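Local coordinates for cellulose hydrolase (PDB 4YZT), which hydrolyses internal beta-1,4-glucosidic bonds of cellulose as a family 5 endoglucanase and holds a cello-oligosaccharide in its cleft, at residues Gly34-Asn39 with Arg72-Trp77. Residues are numbered along the deposited sequence; the frame is centred on the assembly and turned at random.
Sequences GWNLGN and RIPVTW. With BGC (beta-D-glucopyranose), chain B; BGC (beta-D-glucopyranose), chain C.
N36 and R72 pair strands 34-36 and 70-73, the first two parallel strands of a TIM barrel, and illustrate how a beta-alpha-beta unit places a ligand-pocket residue just past the C-terminal end of a barrel strand. Backbone bonds set the register: R72 N donates to W35 O at 2.9 Å, and L37 N reaches R72 O at 3.0 Å, so N36 sits opposite R72.

Among the side chains, N36 and R72 run alongside each other into the barrel. R72 leaves its backbone with chi1 near 180° (176°) and stays extended to NE, which carries NH1 to N36 OD1 at 2.9 Å. The bond is nearly straight (171°) and lies in the guanidinium plane, although the amide is turned 79° from that plane. NE forms a salt bridge with E158, NH1 also with E271, and NH2 bonds N161; a leucine in place of R72 would probably leave both carboxylates and N36 OD1 without their shared partner.

Apolar contact is slighter: L37 CD2 meets I73 CG2 at 4.4 Å. The P74 ring rests against the L37 carbonyl, CD 3.6 Å from L37 O.

Past the strand end, the chain delivers N39 to the bound glycan, where its ND2 donates to O3 of the chain B glucose at 3.0 Å and, weakly, to O5 of the chain C glucose at 3.4 Å.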
ATOM      1  N   GLY A  34      10.527  -5.603  -3.560  1.00  8.69           N
ATOM      2  CA  GLY A  34       9.587  -6.700  -3.727  1.00 11.28           C
ATOM      3  C   GLY A  34       8.163  -6.217  -3.967  1.00 10.96           C
ATOM      4  O   GLY A  34       7.852  -5.035  -3.775  1.00 10.98           O
ATOM      5  N   TRP A  35       7.295  -7.142  -4.375  1.00  9.00           N
ATOM      6  CA  TRP A  35       5.889  -6.832  -4.652  1.00  8.43           C
ATOM      7  C   TRP A  35       4.985  -7.988  -4.240  1.00 11.49           C
ATOM      8  O   TRP A  35       5.334  -9.152  -4.457  1.00 14.26           O
ATOM      9  CB  TRP A  35       5.735  -6.530  -6.139  1.00  8.14           C
ATOM     10  CG  TRP A  35       4.348  -6.342  -6.671  1.00 10.78           C
ATOM     11  CD1 TRP A  35       3.654  -5.158  -6.768  1.00 10.45           C
ATOM     12  CD2 TRP A  35       3.517  -7.342  -7.284  1.00 10.29           C
ATOM     13  NE1 TRP A  35       2.433  -5.375  -7.377  1.00  9.49           N
ATOM     14  CE2 TRP A  35       2.327  -6.704  -7.700  1.00  9.52           C
ATOM     15  CE3 TRP A  35       3.652  -8.716  -7.493  1.00  9.19           C
ATOM     16  CZ2 TRP A  35       1.291  -7.391  -8.331  1.00 11.91           C
ATOM     17  CZ3 TRP A  35       2.610  -9.402  -8.104  1.00 10.40           C
ATOM     18  CH2 TRP A  35       1.444  -8.741  -8.506  1.00 10.97           C
ATOM     19  N   ASN A  36       3.835  -7.678  -3.647  1.00 10.13           N
ATOM     20  CA  ASN A  36       2.877  -8.702  -3.207  1.00  9.69           C
ATOM     21  C   ASN A  36       1.797  -8.994  -4.234  1.00 11.20           C
ATOM     22  O   ASN A  36       1.219  -8.060  -4.800  1.00  9.77           O
ATOM     23  CB  ASN A  36       2.176  -8.278  -1.905  1.00  7.14           C
ATOM     24  CG  ASN A  36       3.019  -8.510  -0.669  1.00  7.01           C
ATOM     25  OD1 ASN A  36       2.866  -9.532   0.022  1.00  8.11           O
ATOM     26  ND2 ASN A  36       3.867  -7.535  -0.338  1.00  8.97           N
ATOM     27  N   LEU A  37       1.510 -10.278  -4.453  1.00 11.00           N
ATOM     28  CA  LEU A  37       0.350 -10.684  -5.248  1.00 11.47           C
ATOM     29  C   LEU A  37      -0.865 -10.736  -4.327  1.00 11.96           C
ATOM     30  O   LEU A  37      -1.352 -11.814  -3.978  1.00  9.05           O
ATOM     31  CB  LEU A  37       0.572 -12.050  -5.921  1.00 11.00           C
ATOM     32  CG  LEU A  37      -0.506 -12.546  -6.901  1.00 12.75           C
ATOM     33  CD1 LEU A  37      -0.495 -11.792  -8.238  1.00 10.52           C
ATOM     34  CD2 LEU A  37      -0.358 -14.045  -7.142  1.00 12.10           C
ATOM     35  N   GLY A  38      -1.344  -9.568  -3.916  1.00 12.09           N
ATOM     36  CA  GLY A  38      -2.381  -9.496  -2.895  1.00 11.43           C
ATOM     37  C   GLY A  38      -3.768  -9.904  -3.376  1.00 12.22           C
ATOM     38  O   GLY A  38      -4.051  -9.872  -4.576  1.00 10.83           O
ATOM     39  N   ASN A  39      -4.620 -10.313  -2.432  1.00 12.22           N
ATOM     40  CA  ASN A  39      -6.030 -10.616  -2.702  1.00 10.90           C
ATOM     41  C   ASN A  39      -6.232 -11.611  -3.857  1.00 12.20           C
ATOM     42  O   ASN A  39      -7.131 -11.447  -4.704  1.00 12.56           O
ATOM     43  CB  ASN A  39      -6.807  -9.309  -2.975  1.00 10.84           C
ATOM     44  CG  ASN A  39      -7.089  -8.502  -1.692  1.00 11.87           C
ATOM     45  OD1 ASN A  39      -6.491  -8.736  -0.641  1.00 10.97           O
ATOM     46  ND2 ASN A  39      -8.025  -7.551  -1.786  1.00 13.91           N
ATOM     47  N   ARG A  72       6.099 -11.696  -3.201  1.00  8.10           N
ATOM     48  CA  ARG A  72       5.477 -12.427  -2.108  1.00  9.35           C
ATOM     49  C   ARG A  72       4.133 -12.955  -2.571  1.00  9.81           C
ATOM     50  O   ARG A  72       3.330 -12.210  -3.120  1.00 10.42           O
ATOM     51  CB  ARG A  72       5.307 -11.530  -0.880  1.00 10.53           C
ATOM     52  CG  ARG A  72       4.581 -12.157   0.309  1.00  9.21           C
ATOM     53  CD  ARG A  72       4.919 -11.317   1.527  1.00  9.40           C
ATOM     54  NE  ARG A  72       4.393 -11.750   2.827  1.00  8.55           N
ATOM     55  CZ  ARG A  72       3.285 -11.285   3.406  1.00 10.14           C
ATOM     56  NH1 ARG A  72       2.488 -10.423   2.770  1.00 10.01           N
ATOM     57  NH2 ARG A  72       2.947 -11.709   4.627  1.00  7.94           N
ATOM     58  N   ILE A  73       3.907 -14.247  -2.365  1.00 10.82           N
ATOM     59  CA  ILE A  73       2.669 -14.890  -2.796  1.00  8.49           C
ATOM     60  C   ILE A  73       1.900 -15.354  -1.570  1.00 11.85           C
ATOM     61  O   ILE A  73       2.115 -16.463  -1.069  1.00 12.12           O
ATOM     62  CB  ILE A  73       2.936 -16.093  -3.750  1.00 13.19           C
ATOM     63  CG1 ILE A  73       3.773 -15.653  -4.957  1.00 11.44           C
ATOM     64  CG2 ILE A  73       1.630 -16.726  -4.228  1.00 12.67           C
ATOM     65  CD1 ILE A  73       4.313 -16.807  -5.790  1.00 15.84           C
ATOM     66  N   PRO A  74       1.022 -14.486  -1.053  1.00 10.04           N
ATOM     67  CA  PRO A  74       0.215 -14.902   0.097  1.00  9.03           C
ATOM     68  C   PRO A  74      -0.767 -15.984  -0.302  1.00  9.85           C
ATOM     69  O   PRO A  74      -1.381 -15.896  -1.367  1.00  9.98           O
ATOM     70  CB  PRO A  74      -0.498 -13.606   0.529  1.00 12.46           C
ATOM     71  CG  PRO A  74      -0.422 -12.696  -0.607  1.00 14.46           C
ATOM     72  CD  PRO A  74       0.826 -13.059  -1.387  1.00 12.72           C
ATOM     73  N   VAL A  75      -0.905 -17.002   0.545  1.00 10.25           N
ATOM     74  CA  VAL A  75      -1.832 -18.104   0.276  1.00  9.19           C
ATOM     75  C   VAL A  75      -2.658 -18.418   1.521  1.00  9.90           C
ATOM     76  O   VAL A  75      -2.113 -18.642   2.611  1.00 11.81           O
ATOM     77  CB  VAL A  75      -1.101 -19.375  -0.171  1.00 10.75           C
ATOM     78  CG1 VAL A  75      -2.097 -20.517  -0.360  1.00 10.62           C
ATOM     79  CG2 VAL A  75      -0.307 -19.121  -1.452  1.00 11.75           C
ATOM     80  N   THR A  76      -3.972 -18.409   1.355  1.00  9.49           N
ATOM     81  CA  THR A  76      -4.868 -18.815   2.418  1.00 11.02           C
ATOM     82  C   THR A  76      -5.280 -20.255   2.144  1.00 11.18           C
ATOM     83  O   THR A  76      -5.906 -20.549   1.121  1.00 13.00           O
ATOM     84  CB  THR A  76      -6.079 -17.875   2.511  1.00 12.33           C
ATOM     85  OG1 THR A  76      -5.608 -16.547   2.797  1.00 12.08           O
ATOM     86  CG2 THR A  76      -7.049 -18.326   3.611  1.00 12.87           C
ATOM     87  N   TRP A  77      -4.899 -21.159   3.044  1.00 12.17           N
ATOM     88  CA  TRP A  77      -5.075 -22.593   2.811  1.00 11.27           C
ATOM     89  C   TRP A  77      -6.428 -23.118   3.291  1.00 12.52           C
ATOM     90  O   TRP A  77      -6.913 -24.140   2.792  1.00 12.95           O
ATOM     91  CB  TRP A  77      -3.924 -23.378   3.484  1.00 11.42           C
ATOM     92  CG  TRP A  77      -2.559 -22.982   2.919  1.00 11.05           C
ATOM     93  CD1 TRP A  77      -1.785 -21.920   3.310  1.00 11.54           C
ATOM     94  CD2 TRP A  77      -1.845 -23.625   1.856  1.00 11.30           C
ATOM     95  NE1 TRP A  77      -0.640 -21.865   2.550  1.00 10.38           N
ATOM     96  CE2 TRP A  77      -0.651 -22.898   1.650  1.00 10.87           C
ATOM     97  CE3 TRP A  77      -2.104 -24.733   1.047  1.00 11.92           C
ATOM     98  CZ2 TRP A  77       0.290 -23.260   0.685  1.00 11.85           C
ATOM     99  CZ3 TRP A  77      -1.170 -25.091   0.090  1.00 12.09           C
ATOM    100  CH2 TRP A  77       0.013 -24.361  -0.080  1.00 11.66           C
TER
HETATM  101  C2  BGC B   2      -6.349  -5.913   1.644  1.00 17.85           C
HETATM  102  C3  BGC B   2      -7.835  -5.758   1.580  1.00 16.74           C
HETATM  103  C4  BGC B   2      -8.512  -7.014   2.032  1.00 17.17           C
HETATM  104  C5  BGC B   2      -8.047  -7.405   3.423  1.00 19.28           C
HETATM  105  C6  BGC B   2      -8.697  -8.700   3.834  1.00 22.80           C
HETATM  106  C1  BGC B   2      -5.914  -6.311   3.031  1.00 18.68           C
HETATM  107  O2  BGC B   2      -5.671  -4.696   1.259  1.00 15.95           O
HETATM  108  O3  BGC B   2      -8.215  -5.392   0.217  1.00 14.99           O
HETATM  109  O4  BGC B   2      -9.987  -6.888   2.088  1.00 17.07           O
HETATM  110  O5  BGC B   2      -6.578  -7.556   3.487  1.00 16.77           O
HETATM  111  O6  BGC B   2      -8.431  -8.968   5.209  1.00 26.52           O
HETATM  112  C2  BGC C   3     -11.988  -7.910   1.307  1.00 21.48           C
HETATM  113  C3  BGC C   3     -12.681  -8.452   0.089  1.00 21.18           C
HETATM  114  C4  BGC C   3     -12.704  -7.488  -1.039  1.00 21.10           C
HETATM  115  C5  BGC C   3     -11.327  -6.957  -1.303  1.00 20.56           C
HETATM  116  C6  BGC C   3     -11.409  -5.876  -2.327  1.00 23.85           C
HETATM  117  C1  BGC C   3     -10.598  -7.469   0.965  1.00 17.70           C
HETATM  118  O2  BGC C   3     -11.928  -8.884   2.362  1.00 22.41           O
HETATM  119  O3  BGC C   3     -14.032  -8.817   0.448  1.00 22.24           O
HETATM  120  O4  BGC C   3     -13.086  -8.107  -2.312  1.00 23.79           O
HETATM  121  O5  BGC C   3     -10.695  -6.438  -0.072  1.00 18.24           O
HETATM  122  O6  BGC C   3     -12.103  -4.794  -1.762  1.00 29.48           O